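Local structure of ADP-ribosylation factor-binding protein GGA1 (Saccharomyces cerevisiae, 5CN2) at residues Phe52-Ala57 with Ile82-Ser87; Asn16-Leu21 with Ala105-Lys110; Tyr25-Thr28 with Lys34-Leu37; His20-Tyr25 with Asn77-Ile82. The protein may help regulate membrane traffic through the trans-Golgi network and binds ARF1 and ARF2, this chain being its C-terminal gamma-adaptin ear (GAE) domain. One frame throughout, in Å; residues are numbered along the deposited sequence.

From the N terminus, the chain first turns at 16-21, where contact 2 begins. Its partner 105-110 lies far along the chain, so contact 2 closes the longest loop, and contacts 1 and 3 fall within it. Contact 4 starts from the same turn, sharing His20 and Leu21, and closes on 77-82. Contact 3 follows at once, shares Tyr25 with contact 4, and closes a short hairpin. Contact 1 opens later, at 52-57, and ends on 82-87. It crosses contact 4, and the two share Ile82. Contacts 3 and 4 lie within the five-stranded sheet. Contacts 1 and 2 join that sheet to the three-stranded one.

Contact 1 of 4, residues Phe52-Ala57 with Ile82-Ser87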
loop_
_atom_site.group_PDB
_atom_site.type_symbol
_atom_site.label_atom_id
_atom_site.label_comp_id
_atom_site.label_asym_id
_atom_site.label_seq_id
_atom_site.Cartn_x
_atom_site.Cartn_y
_atom_site.Cartn_z
ATOM N N PHE A 52 -3.374 -7.168 10.526
ATOM C CA PHE A 52 -3.109 -6.075 9.604
ATOM C C PHE A 52 -4.126 -6.012 8.495
ATOM O O PHE A 52 -4.475 -7.032 7.918
ATOM C CB PHE A 52 -1.732 -6.168 8.958
ATOM C CG PHE A 52 -1.426 -4.995 8.086
ATOM C CD1 PHE A 52 -0.872 -3.838 8.626
ATOM C CD2 PHE A 52 -1.779 -5.001 6.756
ATOM C CE1 PHE A 52 -0.640 -2.733 7.833
ATOM C CE2 PHE A 52 -1.559 -3.894 5.961
ATOM C CZ PHE A 52 -0.972 -2.767 6.502
ATOM N N ALA A 53 -4.544 -4.799 8.132
ATOM C CA ALA A 53 -5.347 -4.628 6.930
ATOM C C ALA A 53 -5.247 -3.232 6.383
ATOM O O ALA A 53 -5.336 -2.264 7.129
ATOM C CB ALA A 53 -6.818 -4.941 7.251
ATOM N N LEU A 54 -5.129 -3.141 5.058
ATOM C CA LEU A 54 -5.097 -1.884 4.350
ATOM C C LEU A 54 -6.409 -1.692 3.631
ATOM O O LEU A 54 -6.895 -2.622 2.997
ATOM C CB LEU A 54 -3.991 -1.866 3.294
ATOM C CG LEU A 54 -3.803 -0.493 2.612
ATOM C CD1 LEU A 54 -2.743 0.309 3.351
ATOM C CD2 LEU A 54 -3.461 -0.655 1.145
ATOM N N LEU A 55 -6.972 -0.487 3.737
ATOM C CA LEU A 55 -8.200 -0.141 3.056
ATOM C C LEU A 55 -7.881 0.997 2.119
ATOM O O LEU A 55 -7.069 1.867 2.429
ATOM C CB LEU A 55 -9.301 0.282 4.026
ATOM C CG LEU A 55 -9.985 -0.790 4.864
ATOM C CD1 LEU A 55 -9.020 -1.477 5.800
ATOM C CD2 LEU A 55 -11.117 -0.166 5.677
ATOM N N VAL A 56 -8.525 1.001 0.966
ATOM C CA VAL A 56 -8.215 1.988 -0.050
ATOM C C VAL A 56 -9.483 2.505 -0.692
ATOM O O VAL A 56 -10.485 1.807 -0.711
ATOM C CB VAL A 56 -7.319 1.347 -1.127
ATOM C CG1 VAL A 56 -6.999 2.340 -2.187
ATOM C CG2 VAL A 56 -6.006 0.909 -0.534
ATOM N N ALA A 57 -9.444 3.721 -1.200
ATOM C CA ALA A 57 -10.522 4.243 -2.020
ATOM C C ALA A 57 -10.013 4.365 -3.427
ATOM O O ALA A 57 -8.803 4.379 -3.660
ATOM C CB ALA A 57 -10.978 5.600 -1.521
ATOM N N ILE A 82 4.363 -9.162 4.233
ATOM C CA ILE A 82 3.069 -9.180 3.553
ATOM C C ILE A 82 3.225 -8.435 2.225
ATOM O O ILE A 82 3.833 -7.367 2.162
ATOM C CB ILE A 82 1.969 -8.522 4.403
ATOM C CG1 ILE A 82 1.767 -9.279 5.725
ATOM C CG2 ILE A 82 0.638 -8.529 3.661
ATOM C CD1 ILE A 82 0.865 -8.546 6.694
ATOM N N LYS A 83 2.711 -9.047 1.171
ATOM C CA LYS A 83 2.660 -8.466 -0.161
ATOM C C LYS A 83 1.176 -8.347 -0.568
ATOM O O LYS A 83 0.342 -9.199 -0.208
ATOM C CB LYS A 83 3.398 -9.388 -1.136
ATOM C CG LYS A 83 3.457 -8.899 -2.580
ATOM C CD LYS A 83 3.502 -10.043 -3.599
ATOM C CE LYS A 83 4.918 -10.341 -4.048
ATOM N NZ LYS A 83 5.026 -11.632 -4.785
ATOM N N GLN A 84 0.852 -7.310 -1.330
ATOM C CA GLN A 84 -0.509 -7.125 -1.834
ATOM C C GLN A 84 -0.543 -6.412 -3.167
ATOM O O GLN A 84 -0.105 -5.257 -3.259
ATOM C CB GLN A 84 -1.347 -6.328 -0.840
ATOM C CG GLN A 84 -2.784 -6.147 -1.324
ATOM C CD GLN A 84 -3.741 -5.640 -0.270
ATOM O OE1 GLN A 84 -4.920 -6.008 -0.291
ATOM N NE2 GLN A 84 -3.259 -4.805 0.649
ATOM N N ILE A 85 -1.110 -7.082 -4.165
ATOM C CA ILE A 85 -1.181 -6.583 -5.539
ATOM C C ILE A 85 -2.427 -5.735 -5.790
ATOM O O ILE A 85 -3.533 -6.083 -5.374
ATOM C CB ILE A 85 -1.227 -7.717 -6.573
ATOM C CG1 ILE A 85 -0.133 -8.752 -6.322
ATOM C CG2 ILE A 85 -1.100 -7.151 -7.987
ATOM C CD1 ILE A 85 1.258 -8.171 -6.381
ATOM N N ALA A 86 -2.228 -4.618 -6.479
ATOM C CA ALA A 86 -3.330 -3.795 -6.946
ATOM C C ALA A 86 -3.076 -3.342 -8.376
ATOM O O ALA A 86 -1.943 -3.380 -8.870
ATOM C CB ALA A 86 -3.510 -2.585 -6.042
ATOM N N SER A 87 -4.132 -2.900 -9.033
ATOM C CA SER A 87 -3.956 -2.201 -10.291
ATOM C C SER A 87 -4.830 -0.968 -10.368
ATOM O O SER A 87 -5.800 -0.804 -9.627
ATOM C CB SER A 87 -4.179 -3.136 -11.467
ATOM O OG SER A 87 -5.506 -3.564 -11.498
#
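Phe52 and Leu54 face Ile82 and Gln84 across the interior of the beta sandwich that forms this adaptin-ear domain. Strand 52-56 is an outer strand of the three-stranded sheet, and 82-87 lies in the five-stranded sheet. The two segments run in roughly the same direction. They are layers of a sandwich, not neighbours in one sheet: the CA atoms of Phe52 and Ile82 are 9.2 Å apart, and those of Leu54 and Gln84 are 9.3 Å apart. No hydrogen bond links the segments.

The apolar part is the meeting of Phe52 with Ile82. CG of Phe52 is anti to the backbone N (chi1 -176°), and the ring points into the interior between the sheets. Tyr41 of strand 34-43 meets this ring with the planes at about 50°, and also touches Leu54 and Ile82. On the side of its own sheet, Phe52 rests on Ala105 and Tyr107.

The second pairing is mixed. Gln84 has an extended chain that crosses the interior to Leu54, which it meets at a slant. The end of Gln84 lies against Leu54, and both residues are buried. Leu54 also leans on Trp103, and Gln84 on Leu66.

Backbone hydrogen bonds hold each layer separately. Ala53 pairs with Asn106 in one sheet and Ile82 with Tyr41 in the other. The interlayer contact is therefore made by side chains. At its Phe52 end a single methyl does the touching: Ile82 CD1 lies 4.2 Å from Phe52 CB and 4.4 Å from Phe52 CD2.

Contact 2 of 4, residues Asn16-Leu21 with Ala105-Lys110; sequences NQSDHL and ANYCTK
Tyr107 sends its ring from strand 99-109 toward the turn at Ser18-Leu21, and three residues of that turn meet it. Leu21 makes the apolar contact, with its CD2 methyl 3.8 Å from Tyr107 CE1. Leu21 and Tyr107 run past one another, pointing opposite ways, so Leu21 CB also lies 4.0 Å from Tyr107 OH. His20 CB is 3.9 Å from the same OH, and Ser18 OG is 3.9 Å from it, too far for a hydrogen bond. The phenol end thus lies against the turn without a hydrogen bond to it; the carboxylate of Glu116 lies near the hydroxyl.

The next shell fixes the turn. A backbone bond of 3.0 Å runs from Ser18 N to Leu21 O. Ser18 OG folds back over its own backbone (chi1 56°), where it accepts a weak bond of 3.4 Å from Leu21 N. The same OG is hydrogen-bonded to Glu116. The backbone of His20 is in turn bonded to Ile44.

Further out, Phe52 touches both Leu21 and Tyr107, which continues the packing into the middle of the sandwich. The turn joins edge strand 13-17 to its neighbour 21-29 in the five-stranded sheet. Strand 99-109 is the middle strand of the other sheet, between 52-56 and 112-122. The contact therefore ties this turn to the central strand of the other sheet, and Glu116 and Lys114 of strand 112-122 lie alongside it.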
loop_
_atom_site.group_PDB
_atom_site.type_symbol
_atom_site.label_atom_id
_atom_site.label_comp_id
_atom_site.label_asym_id
_atom_site.label_seq_id
_atom_site.Cartn_x
_atom_site.Cartn_y
_atom_site.Cartn_z
ATOM N N ASN A 16 4.368 5.036 3.337
ATOM C CA ASN A 16 4.324 5.486 4.717
ATOM C C ASN A 16 5.368 4.789 5.585
ATOM O O ASN A 16 5.664 3.600 5.412
ATOM C CB ASN A 16 2.938 5.254 5.311
ATOM C CG ASN A 16 2.719 6.050 6.577
ATOM O OD1 ASN A 16 2.476 5.497 7.649
ATOM N ND2 ASN A 16 2.847 7.350 6.467
ATOM N N GLN A 17 5.918 5.551 6.514
ATOM C CA GLN A 17 6.834 5.027 7.493
ATOM C C GLN A 17 6.500 5.607 8.865
ATOM O O GLN A 17 6.623 6.796 9.066
ATOM C CB GLN A 17 8.295 5.342 7.092
ATOM C CG GLN A 17 9.295 4.433 7.808
ATOM C CD GLN A 17 10.541 4.126 7.000
ATOM O OE1 GLN A 17 10.878 4.836 6.043
ATOM N NE2 GLN A 17 11.233 3.051 7.378
ATOM N N SER A 18 6.029 4.753 9.771
ATOM C CA SER A 18 5.779 5.115 11.163
ATOM C C SER A 18 6.927 4.499 11.950
ATOM O O SER A 18 7.958 4.150 11.366
ATOM C CB SER A 18 4.405 4.592 11.626
ATOM O OG SER A 18 4.258 3.181 11.461
ATOM N N ASP A 19 6.781 4.363 13.267
ATOM C CA ASP A 19 7.843 3.750 14.080
ATOM C C ASP A 19 7.785 2.223 14.066
ATOM O O ASP A 19 8.769 1.566 14.354
ATOM C CB ASP A 19 7.754 4.245 15.520
ATOM C CG ASP A 19 8.018 5.729 15.638
ATOM O OD1 ASP A 19 8.797 6.253 14.813
ATOM O OD2 ASP A 19 7.450 6.362 16.558
ATOM N N HIS A 20 6.626 1.672 13.720
ATOM C CA HIS A 20 6.385 0.232 13.753
ATOM C C HIS A 20 6.305 -0.435 12.393
ATOM O O HIS A 20 6.460 -1.642 12.302
ATOM C CB HIS A 20 5.055 -0.010 14.447
ATOM C CG HIS A 20 4.934 0.727 15.728
ATOM N ND1 HIS A 20 5.121 0.121 16.950
ATOM C CD2 HIS A 20 4.703 2.036 15.982
ATOM C CE1 HIS A 20 4.977 1.019 17.907
ATOM N NE2 HIS A 20 4.728 2.191 17.347
ATOM N N LEU A 21 6.034 0.342 11.351
ATOM C CA LEU A 21 5.607 -0.207 10.083
ATOM C C LEU A 21 6.097 0.643 8.922
ATOM O O LEU A 21 6.035 1.875 8.980
ATOM C CB LEU A 21 4.083 -0.240 10.051
ATOM C CG LEU A 21 3.465 -0.827 8.789
ATOM C CD1 LEU A 21 3.678 -2.326 8.743
ATOM C CD2 LEU A 21 1.978 -0.518 8.729
ATOM N N ALA A 105 -4.771 1.996 7.298
ATOM C CA ALA A 105 -4.385 0.675 7.817
ATOM C C ALA A 105 -4.721 0.524 9.269
ATOM O O ALA A 105 -4.661 1.487 10.022
ATOM C CB ALA A 105 -2.920 0.433 7.625
ATOM N N ASN A 106 -5.109 -0.688 9.644
ATOM C CA ASN A 106 -5.319 -1.026 11.007
ATOM C C ASN A 106 -4.542 -2.271 11.309
ATOM O O ASN A 106 -4.451 -3.172 10.464
ATOM C CB ASN A 106 -6.795 -1.260 11.303
ATOM C CG ASN A 106 -7.609 0.000 11.192
ATOM O OD1 ASN A 106 -7.965 0.612 12.212
ATOM N ND2 ASN A 106 -7.894 0.417 9.952
ATOM N N TYR A 107 -4.010 -2.327 12.523
ATOM C CA TYR A 107 -3.295 -3.499 12.986
ATOM C C TYR A 107 -3.144 -3.440 14.470
ATOM O O TYR A 107 -3.317 -2.386 15.072
ATOM C CB TYR A 107 -1.895 -3.595 12.366
ATOM C CG TYR A 107 -0.997 -2.405 12.563
ATOM C CD1 TYR A 107 -1.047 -1.337 11.695
ATOM C CD2 TYR A 107 -0.040 -2.384 13.575
ATOM C CE1 TYR A 107 -0.197 -0.255 11.830
ATOM C CE2 TYR A 107 0.812 -1.304 13.737
ATOM C CZ TYR A 107 0.726 -0.240 12.859
ATOM O OH TYR A 107 1.561 0.845 13.006
ATOM N N CYS A 108 -2.800 -4.576 15.056
ATOM C CA CYS A 108 -2.551 -4.639 16.481
ATOM C C CYS A 108 -1.112 -5.017 16.695
ATOM O O CYS A 108 -0.602 -5.925 16.063
ATOM C CB CYS A 108 -3.481 -5.668 17.131
ATOM S SG CYS A 108 -5.212 -5.256 16.871
ATOM N N THR A 109 -0.445 -4.290 17.560
ATOM C CA THR A 109 0.842 -4.682 18.039
ATOM C C THR A 109 0.590 -5.103 19.492
ATOM O O THR A 109 -0.564 -5.111 19.929
ATOM C CB THR A 109 1.834 -3.516 17.892
ATOM O OG1 THR A 109 3.167 -4.042 17.799
ATOM C CG2 THR A 109 1.690 -2.509 19.069
ATOM N N LYS A 110 1.626 -5.470 20.235
ATOM C CA LYS A 110 1.432 -5.844 21.642
ATOM C C LYS A 110 1.201 -4.580 22.479
ATOM O O LYS A 110 2.069 -3.695 22.560
ATOM C CB LYS A 110 2.635 -6.628 22.193
#

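Contact 3 of 4, residues Tyr25-Thr28 with Lys34-Leu37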
loop_
_atom_site.group_PDB
_atom_site.type_symbol
_atom_site.label_atom_id
_atom_site.label_comp_id
_atom_site.label_asym_id
_atom_site.label_seq_id
_atom_site.Cartn_x
_atom_site.Cartn_y
_atom_site.Cartn_z
ATOM N N TYR A 25 6.285 0.328 -2.044
ATOM C CA TYR A 25 5.686 -0.296 -3.234
ATOM C C TYR A 25 6.440 -0.091 -4.518
ATOM O O TYR A 25 7.145 0.898 -4.678
ATOM C CB TYR A 25 4.239 0.207 -3.422
ATOM C CG TYR A 25 4.147 1.670 -3.689
ATOM C CD1 TYR A 25 4.191 2.583 -2.662
ATOM C CD2 TYR A 25 4.023 2.151 -4.999
ATOM C CE1 TYR A 25 4.108 3.939 -2.918
ATOM C CE2 TYR A 25 3.934 3.487 -5.261
ATOM C CZ TYR A 25 3.983 4.380 -4.229
ATOM O OH TYR A 25 3.917 5.726 -4.503
ATOM N N GLU A 26 6.276 -1.051 -5.427
ATOM C CA GLU A 26 6.729 -0.939 -6.799
ATOM C C GLU A 26 5.562 -0.453 -7.642
ATOM O O GLU A 26 4.404 -0.826 -7.415
ATOM C CB GLU A 26 7.235 -2.291 -7.300
ATOM C CG GLU A 26 8.499 -2.732 -6.573
ATOM C CD GLU A 26 8.913 -4.164 -6.832
ATOM O OE1 GLU A 26 8.084 -5.007 -7.227
ATOM O OE2 GLU A 26 10.101 -4.449 -6.595
ATOM N N LEU A 27 5.855 0.399 -8.608
ATOM C CA LEU A 27 4.820 0.950 -9.465
ATOM C C LEU A 27 5.269 0.837 -10.903
ATOM O O LEU A 27 6.227 1.493 -11.291
ATOM C CB LEU A 27 4.565 2.406 -9.114
ATOM C CG LEU A 27 3.550 3.120 -10.004
ATOM C CD1 LEU A 27 2.154 2.602 -9.766
ATOM C CD2 LEU A 27 3.608 4.611 -9.728
ATOM N N THR A 28 4.580 0.002 -11.677
ATOM C CA THR A 28 4.923 -0.215 -13.072
ATOM C C THR A 28 3.754 0.111 -13.987
ATOM O O THR A 28 2.590 0.025 -13.604
ATOM C CB THR A 28 5.298 -1.671 -13.316
ATOM O OG1 THR A 28 4.368 -2.503 -12.626
ATOM C CG2 THR A 28 6.677 -1.944 -12.802
ATOM N N LYS A 34 -3.138 1.160 -17.749
ATOM C CA LYS A 34 -3.073 0.311 -16.572
ATOM C C LYS A 34 -1.709 0.427 -15.894
ATOM O O LYS A 34 -0.671 0.308 -16.552
ATOM C CB LYS A 34 -3.321 -1.125 -16.990
ATOM C CG LYS A 34 -3.594 -2.079 -15.853
ATOM C CD LYS A 34 -3.971 -3.461 -16.395
ATOM C CE LYS A 34 -5.032 -4.123 -15.530
ATOM N NZ LYS A 34 -4.767 -5.575 -15.328
ATOM N N LEU A 35 -1.741 0.701 -14.589
ATOM C CA LEU A 35 -0.594 0.593 -13.689
ATOM C C LEU A 35 -0.749 -0.616 -12.778
ATOM O O LEU A 35 -1.874 -1.030 -12.462
ATOM C CB LEU A 35 -0.484 1.826 -12.800
ATOM C CG LEU A 35 -0.473 3.207 -13.433
ATOM C CD1 LEU A 35 -0.290 4.282 -12.375
ATOM C CD2 LEU A 35 0.609 3.320 -14.483
ATOM N N ARG A 36 0.379 -1.166 -12.338
ATOM C CA ARG A 36 0.402 -2.282 -11.403
ATOM C C ARG A 36 1.098 -1.816 -10.126
ATOM O O ARG A 36 2.181 -1.251 -10.188
ATOM C CB ARG A 36 1.163 -3.440 -12.003
ATOM C CG ARG A 36 0.964 -4.731 -11.247
ATOM C CD ARG A 36 0.810 -5.913 -12.193
ATOM N NE ARG A 36 0.809 -7.189 -11.483
ATOM C CZ ARG A 36 1.888 -7.735 -10.917
ATOM N NH1 ARG A 36 3.074 -7.119 -10.965
ATOM N NH2 ARG A 36 1.783 -8.899 -10.287
ATOM N N LEU A 37 0.456 -1.995 -8.974
ATOM C CA LEU A 37 1.093 -1.681 -7.695
ATOM C C LEU A 37 1.304 -2.932 -6.942
ATOM O O LEU A 37 0.331 -3.640 -6.623
ATOM C CB LEU A 37 0.210 -0.837 -6.792
ATOM C CG LEU A 37 0.414 0.645 -6.821
ATOM C CD1 LEU A 37 -0.568 1.216 -7.838
ATOM C CD2 LEU A 37 0.160 1.172 -5.425
#
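Leu35 is the first residue of 34-37 to pack well against 25-28, the opposing arm of a beta hairpin. Its CD1 methyl lies 3.9 Å from Leu27 CD1. Lys34, just before it, barely takes part. Strands 21-29 and 34-43 are neighbours in the five-stranded sheet, with strand 78-89 on the far side of 34-43.

Arg36 forms the antiparallel hydrogen-bonded pair with Thr28. Arg36 N donates to Thr28 O over 2.8 Å, with the donor tilted 17° from the carbonyl plane. The return bond, from Thr28 N to Arg36 O, is 3.1 Å long and lies in the carbonyl plane. Thr28 OG1 sits between its backbone N and carbonyl carbon (chi1 43°), which sets it 3.4 Å from Arg36 CB, while the rest of the arginine turns off.

Leu37 forms the non-hydrogen-bonded pair with Leu27, and the two side chains run alongside each other. Their CD1 methyls are 3.6 Å apart. The other methyl, Leu37 CD2, reaches 4.0 Å from Tyr25 CD2. The CA-H of Leu37 also makes a CA-H...O contact with Glu26 O, 3.4 Å from Leu37 CA.

The two faces of the hairpin differ in chemistry. Leu27 and Leu37 share one, Thr28 and Arg36 the other. The charged groups of Glu26 and Arg36 do not touch, so cohesion here probably comes from the backbone bonds and leucine packing, with little from charge pairing.

Contact 4 of 4, residues His20-Tyr25 with Asn77-Ile82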
loop_
_atom_site.group_PDB
_atom_site.type_symbol
_atom_site.label_atom_id
_atom_site.label_comp_id
_atom_site.label_asym_id
_atom_site.label_seq_id
_atom_site.Cartn_x
_atom_site.Cartn_y
_atom_site.Cartn_z
ATOM N N HIS A 20 6.626 1.672 13.720
ATOM C CA HIS A 20 6.385 0.232 13.753
ATOM C C HIS A 20 6.305 -0.435 12.393
ATOM O O HIS A 20 6.460 -1.642 12.302
ATOM C CB HIS A 20 5.055 -0.010 14.447
ATOM C CG HIS A 20 4.934 0.727 15.728
ATOM N ND1 HIS A 20 5.121 0.121 16.950
ATOM C CD2 HIS A 20 4.703 2.036 15.982
ATOM C CE1 HIS A 20 4.977 1.019 17.907
ATOM N NE2 HIS A 20 4.728 2.191 17.347
ATOM N N LEU A 21 6.034 0.342 11.351
ATOM C CA LEU A 21 5.607 -0.207 10.083
ATOM C C LEU A 21 6.097 0.643 8.922
ATOM O O LEU A 21 6.035 1.875 8.980
ATOM C CB LEU A 21 4.083 -0.240 10.051
ATOM C CG LEU A 21 3.465 -0.827 8.789
ATOM C CD1 LEU A 21 3.678 -2.326 8.743
ATOM C CD2 LEU A 21 1.978 -0.518 8.729
ATOM N N ARG A 22 6.584 -0.013 7.878
ATOM C CA ARG A 22 6.905 0.665 6.608
ATOM C C ARG A 22 6.086 0.033 5.507
ATOM O O ARG A 22 6.114 -1.173 5.333
ATOM C CB ARG A 22 8.386 0.578 6.240
ATOM C CG ARG A 22 8.687 1.229 4.888
ATOM C CD ARG A 22 10.158 1.193 4.495
ATOM N NE ARG A 22 10.592 -0.122 4.015
ATOM C CZ ARG A 22 11.195 -1.047 4.761
ATOM N NH1 ARG A 22 11.451 -0.828 6.042
ATOM N NH2 ARG A 22 11.547 -2.210 4.220
ATOM N N ILE A 23 5.323 0.864 4.806
ATOM C CA ILE A 23 4.572 0.443 3.638
ATOM C C ILE A 23 5.301 1.069 2.500
ATOM O O ILE A 23 5.440 2.262 2.464
ATOM C CB ILE A 23 3.116 0.982 3.636
ATOM C CG1 ILE A 23 2.384 0.595 4.917
ATOM C CG2 ILE A 23 2.355 0.468 2.437
ATOM C CD1 ILE A 23 1.030 1.255 5.087
ATOM N N ASP A 24 5.775 0.261 1.567
ATOM C CA ASP A 24 6.354 0.782 0.338
ATOM C C ASP A 24 5.876 -0.057 -0.831
ATOM O O ASP A 24 5.111 -1.042 -0.643
ATOM C CB ASP A 24 7.895 0.845 0.418
ATOM C CG ASP A 24 8.536 -0.457 0.831
ATOM O OD1 ASP A 24 7.943 -1.540 0.674
ATOM O OD2 ASP A 24 9.662 -0.387 1.338
ATOM N N TYR A 25 6.285 0.328 -2.044
ATOM C CA TYR A 25 5.686 -0.296 -3.234
ATOM C C TYR A 25 6.440 -0.091 -4.518
ATOM O O TYR A 25 7.145 0.898 -4.678
ATOM C CB TYR A 25 4.239 0.207 -3.422
ATOM C CG TYR A 25 4.147 1.670 -3.689
ATOM C CD1 TYR A 25 4.191 2.583 -2.662
ATOM C CD2 TYR A 25 4.023 2.151 -4.999
ATOM C CE1 TYR A 25 4.108 3.939 -2.918
ATOM C CE2 TYR A 25 3.934 3.487 -5.261
ATOM C CZ TYR A 25 3.983 4.380 -4.229
ATOM O OH TYR A 25 3.917 5.726 -4.503
ATOM N N ASN A 77 10.896 -7.255 13.258
ATOM C CA ASN A 77 11.936 -6.993 12.278
ATOM C C ASN A 77 11.792 -7.873 11.009
ATOM O O ASN A 77 12.752 -8.473 10.544
ATOM C CB ASN A 77 13.309 -7.187 12.945
ATOM C CG ASN A 77 13.512 -6.272 14.142
ATOM O OD1 ASN A 77 13.641 -6.737 15.271
ATOM N ND2 ASN A 77 13.530 -4.970 13.905
ATOM N N SER A 78 10.574 -7.940 10.474
ATOM C CA SER A 78 10.272 -8.655 9.220
ATOM C C SER A 78 10.138 -7.654 8.053
ATOM O O SER A 78 9.282 -6.754 8.067
ATOM C CB SER A 78 8.978 -9.462 9.390
ATOM O OG SER A 78 8.516 -10.059 8.188
ATOM N N ARG A 79 11.005 -7.810 7.060
ATOM C CA ARG A 79 10.926 -7.064 5.815
ATOM C C ARG A 79 10.008 -7.770 4.799
ATOM O O ARG A 79 10.098 -8.978 4.606
ATOM C CB ARG A 79 12.319 -6.907 5.217
ATOM C CG ARG A 79 12.371 -5.918 4.065
ATOM C CD ARG A 79 13.610 -6.129 3.202
ATOM N NE ARG A 79 14.711 -5.267 3.633
ATOM C CZ ARG A 79 14.943 -4.034 3.184
ATOM N NH1 ARG A 79 14.162 -3.474 2.264
ATOM N NH2 ARG A 79 15.981 -3.353 3.656
ATOM N N ASP A 80 9.136 -7.007 4.156
ATOM C CA ASP A 80 8.262 -7.537 3.102
ATOM C C ASP A 80 7.530 -8.811 3.541
ATOM O O ASP A 80 7.394 -9.738 2.769
ATOM C CB ASP A 80 9.072 -7.835 1.831
ATOM C CG ASP A 80 9.721 -6.589 1.196
ATOM O OD1 ASP A 80 9.424 -5.427 1.553
ATOM O OD2 ASP A 80 10.537 -6.789 0.269
ATOM N N GLY A 81 7.075 -8.873 4.787
ATOM C CA GLY A 81 6.356 -10.058 5.283
ATOM C C GLY A 81 4.942 -10.249 4.732
ATOM O O GLY A 81 4.386 -11.351 4.784
ATOM N N ILE A 82 4.363 -9.162 4.233
ATOM C CA ILE A 82 3.069 -9.180 3.553
ATOM C C ILE A 82 3.225 -8.435 2.225
ATOM O O ILE A 82 3.833 -7.367 2.162
ATOM C CB ILE A 82 1.969 -8.522 4.403
ATOM C CG1 ILE A 82 1.767 -9.279 5.725
ATOM C CG2 ILE A 82 0.638 -8.529 3.661
ATOM C CD1 ILE A 82 0.865 -8.546 6.694
#
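The corner at Arg79 and Asp80, in strand 78-89 of the five-stranded sheet, brings these residues up to Arg22 and Asp24 of strand 21-29. Strand 34-43 runs between these two strands in the sheet, so side chains alone bridge the gap. Arg22 NH2 lies over one face of the Arg79 guanidinium, 3.5 Å from Arg79 NH1, a meeting of like charges. The planes of the two groups are 57° apart, so they are not stacked. Arg79 CG meets the Arg22 guanidinium at its edge, 3.8 Å from Arg22 NH2.

Arg22 is held from its own strand. Its chain bends at the third torsion (chi3 77°) and turns NE back to Asp24. The salt bridge from Arg22 NE to Asp24 OD2 is 2.8 Å long. It lies close to the guanidinium plane but meets the oxygen from above the carboxylate plane, 46° out of it. A leucine in place of Arg22 would remove this bond and would probably leave Asp24 OD2 without its mate, with Asp24 relying more on Arg12, which binds its OD1.

Across the contact, Asp24 OD1 and Asp80 OD1 are 4.3 Å apart. Arg12 forms salt bridges to both aspartates and so joins them. The cluster thus mixes arginines with carboxylates. The like charges that approach each other are probably offset by the opposite charges around them, and Arg12 and Arg22 probably both offset the charge of Asp24.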